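Local coordinates for precorrin-3 methylase (Rhodobacter capsulatus, PDB 3NUT), which probably transfers methyl groups from S-adenosyl-L-methionine to a tetrapyrrole precursor in the biosynthesis of adenosylcobalamin (vitamin B12), at residues E27-A31 against I115-I119; F137-S143 against A165-P171; R195-R201 against R226-G232. One frame throughout, in Å; residues are numbered along the deposited sequence.

Contact 1 of 3, residues E27-A31 against I115-I119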
loop_
_atom_site.group_PDB
_atom_site.type_symbol
_atom_site.label_atom_id
_atom_site.label_comp_id
_atom_site.label_asym_id
_atom_site.label_seq_id
_atom_site.Cartn_x
_atom_site.Cartn_y
_atom_site.Cartn_z
ATOM N N GLU A 27 12.133 1.738 12.082
ATOM C CA GLU A 27 11.211 2.382 13.041
ATOM C C GLU A 27 10.458 1.331 13.866
ATOM O O GLU A 27 10.333 1.473 15.104
ATOM C CB GLU A 27 10.221 3.288 12.283
ATOM C CG GLU A 27 8.940 3.657 13.075
ATOM C CD GLU A 27 8.096 4.758 12.431
ATOM O OE1 GLU A 27 7.067 4.488 11.770
ATOM O OE2 GLU A 27 8.453 5.920 12.608
ATOM N N VAL A 28 9.965 0.268 13.186
ATOM C CA VAL A 28 9.231 -0.803 13.877
ATOM C C VAL A 28 10.198 -1.653 14.705
ATOM O O VAL A 28 9.924 -1.943 15.861
ATOM C CB VAL A 28 8.285 -1.659 12.960
ATOM C CG1 VAL A 28 7.808 -2.942 13.691
ATOM C CG2 VAL A 28 7.093 -0.841 12.492
ATOM N N THR A 29 11.344 -2.031 14.141
ATOM C CA THR A 29 12.334 -2.737 14.964
ATOM C C THR A 29 12.661 -1.925 16.275
ATOM O O THR A 29 12.836 -2.520 17.329
ATOM C CB THR A 29 13.596 -3.060 14.165
ATOM O OG1 THR A 29 13.269 -4.000 13.113
ATOM C CG2 THR A 29 14.742 -3.663 15.078
ATOM N N ALA A 30 12.741 -0.599 16.187
ATOM C CA ALA A 30 13.051 0.251 17.365
ATOM C C ALA A 30 11.918 0.321 18.409
ATOM O O ALA A 30 12.194 0.308 19.607
ATOM C CB ALA A 30 13.465 1.662 16.927
ATOM N N ALA A 31 10.658 0.398 17.965
ATOM C CA ALA A 31 9.513 0.310 18.879
ATOM C C ALA A 31 9.488 -1.032 19.639
ATOM O O ALA A 31 9.230 -1.082 20.849
ATOM C CB ALA A 31 8.186 0.514 18.117
ATOM N N ILE A 115 1.017 4.941 15.282
ATOM C CA ILE A 115 0.698 3.926 14.286
ATOM C C ILE A 115 1.879 3.859 13.309
ATOM O O ILE A 115 2.195 4.851 12.648
ATOM C CB ILE A 115 -0.599 4.294 13.512
ATOM C CG1 ILE A 115 -1.744 4.621 14.494
ATOM C CG2 ILE A 115 -1.021 3.136 12.497
ATOM C CD1 ILE A 115 -2.327 3.375 15.222
ATOM N N LEU A 116 2.531 2.688 13.240
ATOM C CA LEU A 116 3.774 2.513 12.490
ATOM C C LEU A 116 3.542 1.614 11.274
ATOM O O LEU A 116 3.203 0.442 11.432
ATOM C CB LEU A 116 4.853 1.911 13.411
ATOM C CG LEU A 116 5.073 2.707 14.716
ATOM C CD1 LEU A 116 6.280 2.104 15.453
ATOM C CD2 LEU A 116 5.313 4.213 14.415
ATOM N N PRO A 117 3.700 2.167 10.069
ATOM C CA PRO A 117 3.351 1.463 8.841
ATOM C C PRO A 117 4.239 0.254 8.577
ATOM O O PRO A 117 5.296 0.133 9.190
ATOM C CB PRO A 117 3.542 2.528 7.731
ATOM C CG PRO A 117 4.338 3.649 8.347
ATOM C CD PRO A 117 4.005 3.592 9.838
ATOM N N GLY A 118 3.824 -0.619 7.652
ATOM C CA GLY A 118 4.686 -1.740 7.149
ATOM C C GLY A 118 4.375 -2.093 5.689
ATOM O O GLY A 118 3.453 -1.515 5.065
ATOM N N ILE A 119 5.164 -2.999 5.113
ATOM C CA ILE A 119 4.926 -3.457 3.735
ATOM C C ILE A 119 3.636 -4.258 3.720
ATOM O O ILE A 119 3.536 -5.240 4.449
ATOM C CB ILE A 119 6.110 -4.365 3.245
ATOM C CG1 ILE A 119 7.465 -3.615 3.263
ATOM C CG2 ILE A 119 5.833 -4.970 1.870
ATOM C CD1 ILE A 119 7.542 -2.280 2.436
HETATM O O HOH W 1 7.331 1.643 10.213
#
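Leu116 carries most of this contact, lying against Glu27, Val28 and Ala31 on one side of the helix. Its CB rests on Val28 CG2 at 3.7 Å, the two side chains running past one another head to tail. Its two methyls then part. CD1 reaches Ala31 CB at 3.6 Å, one helical turn beyond Glu27. CD2 turns to the carboxylate end of Glu27. With CG trans to the backbone N (chi1 161°) and the chain extended, Glu27 passes its CG over both methyls of Leu116. Its OE1 ends 3.2 Å from Leu116 CD2.

Pro117 follows and lies across the end of Glu27. Pro117 CD is 3.7 Å from Glu27 OE1. No direct hydrogen bond joins the segments. A water bridges them instead: it donates to Pro117 O at 2.7 Å and, over a longer 3.3 Å, to Glu27 OE1. The other carboxylate oxygen, OE2, makes a salt bridge to Arg20 of the second subunit. Each carboxylate oxygen thus has its own partner. Beyond Pro117, Gly118 N is hydrogen-bonded to Asp88 OD1; Asp88 is a residue that binds S-adenosyl-L-homocysteine.

The contact packs helix 26-34 against the end of strand 113-116, an outermost strand of the five-stranded parallel sheet. Strand 10-15 is the neighbour of 113-116 in that sheet; its Ala14 touches Val28 and its Thr12 touches Leu116.

Contact 2 of 3, residues F137-S143 against A165-P171; sequences FCAINLS and AMAFYNP. With SAH (S-adenosyl-L-homocysteine), chain E.
Strands 137-141 and 165-169 run parallel, 4.5 Å apart at closest and turned 19°, in register from Phe137-Ala165 to Asn141-Tyr169. Alternating backbone bonds join them from Cys138 N to Ala165 O through Leu142 N to Tyr169 O.

Cys138, Met166, Ile140 and Phe168 share one face. Ile140 and Phe168 point the same way, and Ile140 CB meets the ring edge at CD1, 4.0 Å away. Leu142 crosses the same ring. Its CD1 makes an off-centre CH-pi contact, 4.2 Å from the Phe168 centroid.

Tyr169 lies on the other face with Ala139 and Asn141. The carboxylate OXT of S-adenosyl-L-homocysteine comes to the edge of the Tyr169 ring, 3.3 Å from CE1. Tyr169 OH is hydrogen-bonded to Met122 N.

Past the strands, Asn170 meets both the chain and the ligand. Its ND2 donates to Asn141 OD1 at 2.7 Å, from above that carbonyl plane, and the two amide planes are 65° apart. Asn141 CG stands trans to its backbone N (chi1 -179°), which brings OD1 there. Asn170 N donates almost straight to ribose O2' (3.2 Å). Ser143 OG grips Asn170 O at 2.6 Å.

The pair belongs to a beta-alpha-beta unit through helix 149-161, which packs on Cys138, Ile140, Leu142 and Phe168. Helix 179-190 touches Leu142, Met166 and Phe168. Strand 227-231 flanks 165-169, while a second-subunit strand pairs antiparallel with Phe137 to Ala139.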
loop_
_atom_site.group_PDB
_atom_site.type_symbol
_atom_site.label_atom_id
_atom_site.label_comp_id
_atom_site.label_asym_id
_atom_site.label_seq_id
_atom_site.Cartn_x
_atom_site.Cartn_y
_atom_site.Cartn_z
ATOM N N PHE A 137 -5.745 1.319 -8.593
ATOM C CA PHE A 137 -6.092 0.018 -8.041
ATOM C C PHE A 137 -6.868 0.166 -6.741
ATOM O O PHE A 137 -6.917 1.250 -6.145
ATOM C CB PHE A 137 -4.818 -0.833 -7.843
ATOM C CG PHE A 137 -3.909 -0.330 -6.743
ATOM C CD1 PHE A 137 -4.096 -0.741 -5.426
ATOM C CD2 PHE A 137 -2.876 0.553 -7.027
ATOM C CE1 PHE A 137 -3.258 -0.279 -4.401
ATOM C CE2 PHE A 137 -2.039 1.036 -6.001
ATOM C CZ PHE A 137 -2.227 0.605 -4.690
ATOM N N CYS A 138 -7.470 -0.923 -6.293
ATOM C CA CYS A 138 -8.155 -0.899 -5.006
ATOM C C CYS A 138 -7.870 -2.148 -4.189
ATOM O O CYS A 138 -7.485 -3.187 -4.734
ATOM C CB CYS A 138 -9.652 -0.732 -5.215
ATOM S SG CYS A 138 -10.387 -2.116 -6.071
ATOM N N ALA A 139 -8.053 -2.045 -2.878
ATOM C CA ALA A 139 -7.848 -3.166 -1.979
ATOM C C ALA A 139 -9.181 -3.568 -1.391
ATOM O O ALA A 139 -9.963 -2.719 -0.952
ATOM C CB ALA A 139 -6.861 -2.796 -0.872
ATOM N N ILE A 140 -9.447 -4.862 -1.379
ATOM C CA ILE A 140 -10.768 -5.339 -0.994
ATOM C C ILE A 140 -10.664 -6.562 -0.092
ATOM O O ILE A 140 -9.998 -7.555 -0.427
ATOM C CB ILE A 140 -11.665 -5.652 -2.243
ATOM C CG1 ILE A 140 -11.955 -4.375 -3.056
ATOM C CG2 ILE A 140 -12.983 -6.288 -1.815
ATOM C CD1 ILE A 140 -12.626 -4.619 -4.450
ATOM N N ASN A 141 -11.323 -6.489 1.051
ATOM C CA ASN A 141 -11.337 -7.600 1.982
ATOM C C ASN A 141 -12.516 -8.529 1.647
ATOM O O ASN A 141 -13.673 -8.095 1.653
ATOM C CB ASN A 141 -11.462 -7.028 3.394
ATOM C CG ASN A 141 -11.475 -8.082 4.468
ATOM O OD1 ASN A 141 -10.993 -9.206 4.287
ATOM N ND2 ASN A 141 -12.016 -7.710 5.625
ATOM N N LEU A 142 -12.220 -9.792 1.354
ATOM C CA LEU A 142 -13.252 -10.779 0.958
ATOM C C LEU A 142 -13.730 -11.697 2.086
ATOM O O LEU A 142 -14.543 -12.589 1.842
ATOM C CB LEU A 142 -12.769 -11.663 -0.199
ATOM C CG LEU A 142 -12.237 -11.076 -1.504
ATOM C CD1 LEU A 142 -12.173 -12.178 -2.522
ATOM C CD2 LEU A 142 -13.073 -9.930 -2.041
ATOM N N SER A 143 -13.204 -11.512 3.301
ATOM C CA SER A 143 -13.673 -12.275 4.456
ATOM C C SER A 143 -14.232 -11.377 5.536
ATOM O O SER A 143 -14.094 -11.672 6.721
ATOM C CB SER A 143 -12.567 -13.152 5.049
ATOM O OG SER A 143 -12.136 -14.120 4.113
ATOM N N ALA A 165 -7.589 -1.909 -11.189
ATOM C CA ALA A 165 -6.947 -3.168 -10.878
ATOM C C ALA A 165 -7.347 -3.456 -9.431
ATOM O O ALA A 165 -7.796 -2.546 -8.722
ATOM C CB ALA A 165 -5.407 -3.071 -11.053
ATOM N N MET A 166 -7.244 -4.699 -8.986
ATOM C CA MET A 166 -7.686 -5.000 -7.610
ATOM C C MET A 166 -6.836 -6.005 -6.856
ATOM O O MET A 166 -6.214 -6.916 -7.449
ATOM C CB MET A 166 -9.130 -5.504 -7.561
ATOM C CG MET A 166 -10.006 -5.197 -8.746
ATOM S SD MET A 166 -11.520 -6.144 -8.551
ATOM C CE MET A 166 -12.374 -5.731 -10.070
ATOM N N ALA A 167 -6.857 -5.872 -5.541
ATOM C CA ALA A 167 -6.252 -6.857 -4.689
ATOM C C ALA A 167 -7.227 -7.351 -3.630
ATOM O O ALA A 167 -7.908 -6.563 -2.966
ATOM C CB ALA A 167 -4.994 -6.305 -4.046
ATOM N N PHE A 168 -7.269 -8.667 -3.462
ATOM C CA PHE A 168 -8.164 -9.314 -2.499
ATOM C C PHE A 168 -7.434 -9.815 -1.264
ATOM O O PHE A 168 -6.543 -10.642 -1.366
ATOM C CB PHE A 168 -8.926 -10.480 -3.161
ATOM C CG PHE A 168 -9.783 -10.057 -4.333
ATOM C CD1 PHE A 168 -10.509 -8.858 -4.284
ATOM C CD2 PHE A 168 -9.866 -10.852 -5.478
ATOM C CE1 PHE A 168 -11.300 -8.458 -5.356
ATOM C CE2 PHE A 168 -10.670 -10.463 -6.567
ATOM C CZ PHE A 168 -11.376 -9.264 -6.508
ATOM N N TYR A 169 -7.823 -9.291 -0.103
ATOM C CA TYR A 169 -7.315 -9.765 1.174
ATOM C C TYR A 169 -8.327 -10.747 1.771
ATOM O O TYR A 169 -9.543 -10.508 1.739
ATOM C CB TYR A 169 -7.050 -8.590 2.130
ATOM C CG TYR A 169 -5.785 -7.764 1.847
ATOM C CD1 TYR A 169 -4.699 -7.791 2.720
ATOM C CD2 TYR A 169 -5.689 -6.952 0.714
ATOM C CE1 TYR A 169 -3.540 -7.035 2.467
ATOM C CE2 TYR A 169 -4.550 -6.204 0.450
ATOM C CZ TYR A 169 -3.470 -6.233 1.331
ATOM O OH TYR A 169 -2.325 -5.476 1.051
ATOM N N ASN A 170 -7.822 -11.855 2.306
ATOM C CA ASN A 170 -8.668 -12.855 2.962
ATOM C C ASN A 170 -9.620 -13.478 1.950
ATOM O O ASN A 170 -10.826 -13.304 2.050
ATOM C CB ASN A 170 -9.456 -12.205 4.105
ATOM C CG ASN A 170 -8.566 -11.547 5.111
ATOM O OD1 ASN A 170 -7.736 -12.194 5.712
ATOM N ND2 ASN A 170 -8.727 -10.253 5.293
ATOM N N PRO A 171 -9.076 -14.200 0.959
ATOM C CA PRO A 171 -9.958 -14.630 -0.121
ATOM C C PRO A 171 -10.869 -15.794 0.310
ATOM O O PRO A 171 -12.076 -15.755 0.038
ATOM C CB PRO A 171 -8.982 -15.034 -1.243
ATOM C CG PRO A 171 -7.579 -14.862 -0.684
ATOM C CD PRO A 171 -7.721 -14.761 0.810
HETATM N N SAH E . -2.485 -5.858 7.641
HETATM C CA SAH E . -2.303 -6.950 6.636
HETATM C CB SAH E . -3.661 -7.475 6.144
HETATM C CG SAH E . -4.337 -8.351 7.199
HETATM S SD SAH E . -5.578 -9.433 6.527
HETATM C C SAH E . -1.548 -6.330 5.518
HETATM O O SAH E . -1.467 -5.110 5.578
HETATM O OXT SAH E . -1.023 -6.950 4.572
HETATM C "C5'" SAH E . -4.654 -10.926 6.239
HETATM C "C4'" SAH E . -4.670 -11.314 4.746
HETATM O "O4'" SAH E . -3.631 -10.601 4.064
HETATM C "C3'" SAH E . -4.422 -12.793 4.414
HETATM O "O3'" SAH E . -5.613 -13.587 4.326
HETATM C "C2'" SAH E . -3.779 -12.735 3.045
HETATM O "O2'" SAH E . -4.757 -12.547 2.000
HETATM C "C1'" SAH E . -2.969 -11.456 3.120
HETATM N N9 SAH E . -1.563 -11.719 3.511
HETATM C C8 SAH E . -0.956 -11.361 4.661
HETATM N N7 SAH E . 0.352 -11.763 4.648
HETATM C C5 SAH E . 0.599 -12.389 3.470
HETATM C C6 SAH E . 1.757 -13.047 2.791
HETATM N N6 SAH E . 2.980 -13.141 3.375
HETATM N N1 SAH E . 1.569 -13.576 1.555
HETATM C C2 SAH E . 0.369 -13.507 0.942
HETATM N N3 SAH E . -0.718 -12.925 1.503
HETATM C C4 SAH E . -0.672 -12.362 2.738
#

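Contact 3 of 3, residues R195-R201 against R226-G232. With SAH (S-adenosyl-L-homocysteine), chain E.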
loop_
_atom_site.group_PDB
_atom_site.type_symbol
_atom_site.label_atom_id
_atom_site.label_comp_id
_atom_site.label_asym_id
_atom_site.label_seq_id
_atom_site.Cartn_x
_atom_site.Cartn_y
_atom_site.Cartn_z
ATOM N N ARG A 195 -8.978 -11.483 -18.698
ATOM C CA ARG A 195 -8.528 -10.618 -17.602
ATOM C C ARG A 195 -7.594 -11.386 -16.683
ATOM O O ARG A 195 -8.007 -12.355 -16.035
ATOM C CB ARG A 195 -9.732 -10.101 -16.806
ATOM C CG ARG A 195 -9.395 -9.355 -15.513
ATOM C CD ARG A 195 -8.709 -8.040 -15.777
ATOM N NE ARG A 195 -9.599 -7.010 -16.313
ATOM C CZ ARG A 195 -10.369 -6.205 -15.582
ATOM N NH1 ARG A 195 -10.411 -6.317 -14.264
ATOM N NH2 ARG A 195 -11.123 -5.289 -16.170
ATOM N N LEU A 196 -6.339 -10.953 -16.632
ATOM C CA LEU A 196 -5.329 -11.635 -15.847
ATOM C C LEU A 196 -5.644 -11.633 -14.339
ATOM O O LEU A 196 -5.964 -10.602 -13.762
ATOM C CB LEU A 196 -3.965 -10.998 -16.113
ATOM C CG LEU A 196 -2.931 -11.568 -17.105
ATOM C CD1 LEU A 196 -3.483 -12.474 -18.226
ATOM C CD2 LEU A 196 -2.113 -10.419 -17.693
ATOM N N ILE A 197 -5.586 -12.812 -13.728
ATOM C CA ILE A 197 -5.705 -12.966 -12.290
ATOM C C ILE A 197 -4.478 -13.710 -11.787
ATOM O O ILE A 197 -3.969 -14.632 -12.438
ATOM C CB ILE A 197 -6.941 -13.781 -11.868
ATOM C CG1 ILE A 197 -8.146 -13.520 -12.804
ATOM C CG2 ILE A 197 -7.257 -13.547 -10.374
ATOM C CD1 ILE A 197 -8.799 -12.118 -12.709
ATOM N N LEU A 198 -4.027 -13.288 -10.609
ATOM C CA LEU A 198 -2.780 -13.733 -10.030
ATOM C C LEU A 198 -3.082 -14.230 -8.643
ATOM O O LEU A 198 -3.720 -13.527 -7.857
ATOM C CB LEU A 198 -1.797 -12.560 -9.905
ATOM C CG LEU A 198 -1.064 -11.952 -11.094
ATOM C CD1 LEU A 198 -1.943 -11.063 -11.968
ATOM C CD2 LEU A 198 0.090 -11.135 -10.543
ATOM N N PHE A 199 -2.609 -15.432 -8.342
ATOM C CA PHE A 199 -2.718 -15.965 -6.996
ATOM C C PHE A 199 -1.309 -16.002 -6.432
ATOM O O PHE A 199 -0.422 -16.714 -6.946
ATOM C CB PHE A 199 -3.384 -17.347 -6.981
ATOM C CG PHE A 199 -4.795 -17.342 -7.509
ATOM C CD1 PHE A 199 -5.874 -17.210 -6.640
ATOM C CD2 PHE A 199 -5.042 -17.459 -8.879
ATOM C CE1 PHE A 199 -7.187 -17.196 -7.123
ATOM C CE2 PHE A 199 -6.341 -17.445 -9.374
ATOM C CZ PHE A 199 -7.422 -17.315 -8.488
ATOM N N ALA A 200 -1.089 -15.188 -5.407
ATOM C CA ALA A 200 0.246 -15.075 -4.830
ATOM C C ALA A 200 0.229 -15.562 -3.392
ATOM O O ALA A 200 -0.421 -14.995 -2.510
ATOM C CB ALA A 200 0.794 -13.659 -4.956
ATOM N N ARG A 201 0.945 -16.655 -3.199
ATOM C CA ARG A 201 0.833 -17.436 -2.004
ATOM C C ARG A 201 2.091 -17.290 -1.177
ATOM O O ARG A 201 3.201 -17.479 -1.684
ATOM C CB ARG A 201 0.587 -18.912 -2.400
ATOM C CG ARG A 201 0.678 -19.894 -1.249
ATOM C CD ARG A 201 0.655 -21.363 -1.722
ATOM N NE ARG A 201 1.424 -22.226 -0.811
ATOM C CZ ARG A 201 1.039 -22.542 0.426
ATOM N NH1 ARG A 201 -0.106 -22.064 0.928
ATOM N NH2 ARG A 201 1.802 -23.340 1.163
ATOM N N ARG A 226 -3.374 -18.060 2.893
ATOM C CA ARG A 226 -1.970 -17.686 2.755
ATOM C C ARG A 226 -1.759 -16.892 1.447
ATOM O O ARG A 226 -0.631 -16.774 0.937
ATOM C CB ARG A 226 -1.146 -18.988 2.738
ATOM C CG ARG A 226 0.293 -18.898 3.217
ATOM C CD ARG A 226 0.467 -18.907 4.750
ATOM N NE ARG A 226 1.798 -18.390 5.097
ATOM C CZ ARG A 226 2.114 -17.098 5.272
ATOM N NH1 ARG A 226 1.194 -16.132 5.177
ATOM N NH2 ARG A 226 3.370 -16.774 5.561
ATOM N N THR A 227 -2.848 -16.349 0.901
ATOM C CA THR A 227 -2.865 -15.883 -0.490
ATOM C C THR A 227 -3.519 -14.520 -0.603
ATOM O O THR A 227 -4.473 -14.212 0.108
ATOM C CB THR A 227 -3.603 -16.917 -1.391
ATOM O OG1 THR A 227 -2.951 -18.178 -1.248
ATOM C CG2 THR A 227 -3.613 -16.540 -2.875
ATOM N N VAL A 228 -2.962 -13.698 -1.484
ATOM C CA VAL A 228 -3.567 -12.447 -1.851
ATOM C C VAL A 228 -3.765 -12.517 -3.372
ATOM O O VAL A 228 -2.890 -12.993 -4.108
ATOM C CB VAL A 228 -2.723 -11.216 -1.363
ATOM C CG1 VAL A 228 -1.354 -11.157 -2.030
ATOM C CG2 VAL A 228 -3.471 -9.908 -1.598
ATOM N N VAL A 229 -4.917 -12.066 -3.834
ATOM C CA VAL A 229 -5.297 -12.258 -5.227
ATOM C C VAL A 229 -5.310 -10.908 -5.937
ATOM O O VAL A 229 -6.022 -9.971 -5.532
ATOM C CB VAL A 229 -6.680 -12.979 -5.348
ATOM C CG1 VAL A 229 -7.097 -13.156 -6.824
ATOM C CG2 VAL A 229 -6.677 -14.317 -4.598
ATOM N N LEU A 230 -4.504 -10.809 -6.984
ATOM C CA LEU A 230 -4.403 -9.585 -7.742
ATOM C C LEU A 230 -5.177 -9.724 -9.040
ATOM O O LEU A 230 -5.059 -10.719 -9.745
ATOM C CB LEU A 230 -2.946 -9.211 -8.023
ATOM C CG LEU A 230 -1.973 -9.159 -6.837
ATOM C CD1 LEU A 230 -0.556 -8.934 -7.336
ATOM C CD2 LEU A 230 -2.347 -8.111 -5.786
ATOM N N VAL A 231 -5.990 -8.720 -9.321
ATOM C CA VAL A 231 -6.751 -8.652 -10.535
ATOM C C VAL A 231 -6.236 -7.447 -11.308
ATOM O O VAL A 231 -6.211 -6.342 -10.777
ATOM C CB VAL A 231 -8.257 -8.466 -10.234
ATOM C CG1 VAL A 231 -9.072 -8.700 -11.498
ATOM C CG2 VAL A 231 -8.704 -9.421 -9.148
ATOM N N GLY A 232 -5.825 -7.656 -12.559
ATOM C CA GLY A 232 -5.351 -6.550 -13.383
ATOM C C GLY A 232 -6.425 -5.556 -13.802
ATOM O O GLY A 232 -7.609 -5.740 -13.485
HETATM N N SAH E . -2.485 -5.858 7.641
HETATM C CA SAH E . -2.303 -6.950 6.636
HETATM C CB SAH E . -3.661 -7.475 6.144
HETATM C CG SAH E . -4.337 -8.351 7.199
HETATM S SD SAH E . -5.578 -9.433 6.527
HETATM C C SAH E . -1.548 -6.330 5.518
HETATM O O SAH E . -1.467 -5.110 5.578
HETATM O OXT SAH E . -1.023 -6.950 4.572
HETATM C "C5'" SAH E . -4.654 -10.926 6.239
HETATM C "C4'" SAH E . -4.670 -11.314 4.746
HETATM O "O4'" SAH E . -3.631 -10.601 4.064
HETATM C "C3'" SAH E . -4.422 -12.793 4.414
HETATM O "O3'" SAH E . -5.613 -13.587 4.326
HETATM C "C2'" SAH E . -3.779 -12.735 3.045
HETATM O "O2'" SAH E . -4.757 -12.547 2.000
HETATM C "C1'" SAH E . -2.969 -11.456 3.120
HETATM N N9 SAH E . -1.563 -11.719 3.511
HETATM C C8 SAH E . -0.956 -11.361 4.661
HETATM N N7 SAH E . 0.352 -11.763 4.648
HETATM C C5 SAH E . 0.599 -12.389 3.470
HETATM C C6 SAH E . 1.757 -13.047 2.791
HETATM N N6 SAH E . 2.980 -13.141 3.375
HETATM N N1 SAH E . 1.569 -13.576 1.555
HETATM C C2 SAH E . 0.369 -13.507 0.942
HETATM N N3 SAH E . -0.718 -12.925 1.503
HETATM C C4 SAH E . -0.672 -12.362 2.738
#
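Strands 196-201 and 227-231 run antiparallel, 4.8 Å apart at closest. Leu198-Leu230 and Ala200-Val228 are hydrogen-bonded pairs, each closed by two backbone bonds. Ile197-Val231, Phe199-Val229 and Arg201-Thr227 are non-hydrogen-bonded pairs. A further bond, from Gly232 N to Leu196 O, closes the far end.

Ile197, Phe199, Val229 and Val231 share one face. Ile197 splits its branches between two valines: CG2 meets Val229 CG1 at 3.6 Å, and CD1 meets Val231 CG1. Val229 also lies beside Phe199. Its CG1 sits over one ring face and its CG2 is 3.6 Å from Phe199 CD1. Thr227 CG2 stands at the edge of the same ring. Thr227 OG1 is hydrogen-bonded to Asp224 OD1.

On the opposite face Leu198 crosses Leu230, with CD2 3.9 Å from Leu230 CD1. At one end Arg195 folds back, its chain bent at chi2 (68°) and chi3. This sets the guanidinium with its edge to Val231 CG1, and NE forms a salt bridge to Glu192. At the other end Arg201 crosses Arg226 at about a right angle, and Arg201 NH1 lies 3.7 Å from Arg226 CB. The guanidinium planes are 80° apart.

Ribose O2' of S-adenosyl-L-homocysteine donates to Thr227 O at a short 2.5 Å, and adenine C2 lies 3.4 Å from Arg226 O. The Arg226-Val228 end of this antiparallel pair forms part of the S-adenosyl-L-homocysteine pocket, in the mixed sheet of a tetrapyrrole methylase.

Contacts 2 and 3 are buried and belong to one mixed sheet. Strands 165-169 and 227-231 are neighbours in it, with probable backbone hydrogen bonds between Met166 and Val231 and between Phe168 and Val229. Contact 2 supplies a parallel pair, contact 3 an antiparallel one, and both reach S-adenosyl-L-homocysteine. Contact 1 is partly buried and packs a helix on the edge of the separate parallel sheet. Its centre lies about 26 Å from that of contact 3, across the centre of the chain. It relies on apolar packing and a water bridge, where the other two rely on backbone bonds. Contacts 1 and 2 touch the second subunit; contact 3 does not.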